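Local coordinates for protein Cry23AA1 (Bacillus thuringiensis, PDB 4RHZ) that probably acts as a pore-forming insecticidal toxin of the aerolysin-like family, working as a binary complex with Cry37Aa1, at residues E77-T82 / T128-T133. Sequence-based numbering, arbitrary orientation.
With ZN (zinc ion), chain C.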
ATOM      1  N   GLU A  77      -3.149  15.610  -4.319  1.00 49.88           N
ATOM      2  CA  GLU A  77      -3.619  14.240  -4.082  1.00 52.38           C
ATOM      3  C   GLU A  77      -4.557  14.273  -2.878  1.00 51.79           C
ATOM      4  O   GLU A  77      -4.356  15.024  -1.906  1.00 51.06           O
ATOM      5  CB  GLU A  77      -2.471  13.290  -3.752  1.00 52.60           C
ATOM      6  CG  GLU A  77      -1.810  13.515  -2.333  1.00 57.49           C
ATOM      7  CD  GLU A  77      -1.069  12.255  -1.819  1.00 62.23           C
ATOM      8  OE1 GLU A  77      -0.620  11.471  -2.710  1.00 66.33           O
ATOM      9  OE2 GLU A  77      -0.960  12.045  -0.578  1.00 59.66           O
ATOM     10  N   THR A  78      -5.611  13.497  -2.969  1.00 52.41           N
ATOM     11  CA  THR A  78      -6.526  13.413  -1.848  1.00 52.65           C
ATOM     12  C   THR A  78      -6.283  12.051  -1.341  1.00 51.57           C
ATOM     13  O   THR A  78      -6.331  11.093  -2.103  1.00 50.83           O
ATOM     14  CB  THR A  78      -8.006  13.651  -2.222  1.00 53.37           C
ATOM     15  OG1 THR A  78      -8.198  15.057  -2.484  1.00 55.59           O
ATOM     16  CG2 THR A  78      -8.936  13.264  -1.024  1.00 54.32           C
ATOM     17  N   HIS A  79      -5.956  11.964  -0.062  1.00 50.57           N
ATOM     18  CA  HIS A  79      -5.734  10.655   0.458  1.00 50.60           C
ATOM     19  C   HIS A  79      -6.208  10.277   1.929  1.00 49.92           C
ATOM     20  O   HIS A  79      -6.326  11.149   2.828  1.00 48.08           O
ATOM     21  CB  HIS A  79      -4.306  10.409   0.297  1.00 49.85           C
ATOM     22  CG  HIS A  79      -3.556  10.725   1.530  1.00 52.53           C
ATOM     23  ND1 HIS A  79      -3.506   9.850   2.592  1.00 57.18           N
ATOM     24  CD2 HIS A  79      -2.811  11.792   1.871  1.00 51.74           C
ATOM     25  CE1 HIS A  79      -2.765  10.372   3.555  1.00 57.57           C
ATOM     26  NE2 HIS A  79      -2.348  11.559   3.145  1.00 59.98           N
ATOM     27  N   THR A  80      -6.369   8.952   2.138  1.00 48.30           N
ATOM     28  CA  THR A  80      -7.135   8.363   3.255  1.00 47.45           C
ATOM     29  C   THR A  80      -6.329   7.481   4.272  1.00 46.31           C
ATOM     30  O   THR A  80      -5.442   6.718   3.883  1.00 46.46           O
ATOM     31  CB  THR A  80      -8.324   7.565   2.645  1.00 47.61           C
ATOM     32  OG1 THR A  80      -9.158   8.445   1.904  1.00 49.46           O
ATOM     33  CG2 THR A  80      -9.234   6.960   3.689  1.00 48.58           C
ATOM     34  N   GLU A  81      -6.652   7.592   5.565  1.00 44.27           N
ATOM     35  CA  GLU A  81      -6.241   6.627   6.621  1.00 41.67           C
ATOM     36  C   GLU A  81      -7.444   6.218   7.473  1.00 40.52           C
ATOM     37  O   GLU A  81      -8.339   7.038   7.819  1.00 39.84           O
ATOM     38  CB  GLU A  81      -5.183   7.201   7.538  1.00 41.66           C
ATOM     39  CG  GLU A  81      -4.040   7.759   6.783  1.00 46.87           C
ATOM     40  CD  GLU A  81      -2.990   8.459   7.624  1.00 53.72           C
ATOM     41  OE1 GLU A  81      -3.205   8.802   8.817  1.00 57.57           O
ATOM     42  OE2 GLU A  81      -1.902   8.689   7.053  1.00 56.76           O
ATOM     43  N   THR A  82      -7.449   4.939   7.827  1.00 37.57           N
ATOM     44  CA  THR A  82      -8.540   4.310   8.482  1.00 34.45           C
ATOM     45  C   THR A  82      -7.969   3.312   9.497  1.00 35.00           C
ATOM     46  O   THR A  82      -6.994   2.552   9.212  1.00 33.34           O
ATOM     47  CB  THR A  82      -9.406   3.663   7.497  1.00 34.13           C
ATOM     48  OG1 THR A  82      -9.938   4.688   6.695  1.00 34.46           O
ATOM     49  CG2 THR A  82     -10.626   2.894   8.146  1.00 33.14           C
ATOM     50  N   THR A 128      -9.690   9.486   8.275  1.00 39.35           N
ATOM     51  CA  THR A 128      -9.326  10.854   7.810  1.00 41.36           C
ATOM     52  C   THR A 128      -8.981  10.865   6.318  1.00 41.54           C
ATOM     53  O   THR A 128      -8.166  10.068   5.843  1.00 40.60           O
ATOM     54  CB  THR A 128      -8.113  11.439   8.544  1.00 42.02           C
ATOM     55  OG1 THR A 128      -8.303  11.322   9.930  1.00 46.13           O
ATOM     56  CG2 THR A 128      -8.010  12.943   8.290  1.00 44.97           C
ATOM     57  N   THR A 129      -9.643  11.747   5.590  1.00 42.40           N
ATOM     58  CA  THR A 129      -9.341  12.031   4.195  1.00 44.21           C
ATOM     59  C   THR A 129      -8.874  13.481   4.133  1.00 44.46           C
ATOM     60  O   THR A 129      -9.598  14.393   4.534  1.00 43.58           O
ATOM     61  CB  THR A 129     -10.598  11.928   3.323  1.00 44.82           C
ATOM     62  OG1 THR A 129     -11.210  10.667   3.532  1.00 49.50           O
ATOM     63  CG2 THR A 129     -10.281  11.978   1.832  1.00 45.20           C
ATOM     64  N   GLU A 130      -7.660  13.672   3.635  1.00 45.66           N
ATOM     65  CA  GLU A 130      -7.047  15.000   3.492  1.00 47.54           C
ATOM     66  C   GLU A 130      -6.353  15.177   2.149  1.00 47.92           C
ATOM     67  O   GLU A 130      -6.021  14.212   1.468  1.00 46.90           O
ATOM     68  CB  GLU A 130      -6.049  15.254   4.590  1.00 47.18           C
ATOM     69  CG  GLU A 130      -5.064  14.152   4.774  1.00 50.85           C
ATOM     70  CD  GLU A 130      -4.311  14.207   6.115  1.00 58.80           C
ATOM     71  OE1 GLU A 130      -3.315  13.479   6.203  1.00 58.43           O
ATOM     72  OE2 GLU A 130      -4.704  14.954   7.075  1.00 64.85           O
ATOM     73  N   THR A 131      -6.164  16.429   1.744  1.00 48.75           N
ATOM     74  CA  THR A 131      -5.483  16.679   0.486  1.00 49.19           C
ATOM     75  C   THR A 131      -4.059  17.122   0.725  1.00 48.57           C
ATOM     76  O   THR A 131      -3.717  17.710   1.766  1.00 48.13           O
ATOM     77  CB  THR A 131      -6.126  17.741  -0.314  1.00 49.77           C
ATOM     78  OG1 THR A 131      -6.108  18.918   0.497  1.00 52.38           O
ATOM     79  CG2 THR A 131      -7.543  17.316  -0.718  1.00 49.40           C
ATOM     80  N   HIS A 132      -3.216  16.768  -0.235  1.00 47.90           N
ATOM     81  CA  HIS A 132      -1.852  17.215  -0.189  0.50 47.71           C
ATOM     82  C   HIS A 132      -1.480  17.784  -1.562  1.00 47.99           C
ATOM     83  O   HIS A 132      -1.945  17.321  -2.609  1.00 46.79           O
ATOM     84  CB  HIS A 132      -0.920  16.115   0.333  0.50 47.11           C
ATOM     85  CG  HIS A 132      -0.883  16.025   1.833  0.50 47.20           C
ATOM     86  ND1 HIS A 132      -0.730  17.133   2.645  0.50 47.78           N
ATOM     87  CD2 HIS A 132      -1.004  14.967   2.669  0.50 43.27           C
ATOM     88  CE1 HIS A 132      -0.739  16.758   3.912  0.50 43.44           C
ATOM     89  NE2 HIS A 132      -0.895  15.449   3.951  0.50 41.54           N
ATOM     90  N   THR A 133      -0.722  18.868  -1.538  1.00 48.65           N
ATOM     91  CA  THR A 133      -0.336  19.538  -2.776  1.00 48.53           C
ATOM     92  C   THR A 133       1.141  19.268  -2.912  1.00 46.66           C
ATOM     93  O   THR A 133       1.933  19.733  -2.082  1.00 47.31           O
ATOM     94  CB  THR A 133      -0.628  21.057  -2.733  1.00 49.45           C
ATOM     95  OG1 THR A 133      -2.048  21.236  -2.672  1.00 50.12           O
ATOM     96  CG2 THR A 133      -0.102  21.764  -4.031  1.00 48.72           C
TER
HETATM   97 ZN    ZN C 301      -1.359  12.752   4.510  1.00 82.22          ZN
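His79, Glu130 and His132 converge on a zinc ion from one face of two neighbouring antiparallel strands. His79 and Glu130, a hydrogen-bonded pair, run alongside each other toward the metal, with ring and carboxylate planes 74° apart. His79 NE2 binds zinc tightly at 2.1 Å. Glu130, with chi1 at 50° and an extended chain, carries OE1 up beside the His79 ring to a long 2.7 Å from the metal. His132 belongs to the next hydrogen-bonded pair, two residues along the strand; its modelled conformer brings NE2 to a long 2.8 Å from zinc, a bond less certain because a second conformer exists. In this conformer the two imidazoles meet by their edges, His132 CD2 near the plane of the His79 ring. Across the strands from His132, Glu77 sets its CG 3.8 Å from His132 CB. Threonines fill the other face: the methyls CG2 of Thr78 and Thr129 touch at 3.4 Å, and Thr80 OG1 makes a weak hydrogen bond to Thr129 OG1. Backbone hydrogen bonds join Glu77–His132, His79–Glu130 and Glu81–Thr128; zinc adds a side-chain link. Strand 67-90 is flanked on its other edge by strand 211-235, where Thr80 pairs with Ala222 and Gln223 touches both Glu77 and His79.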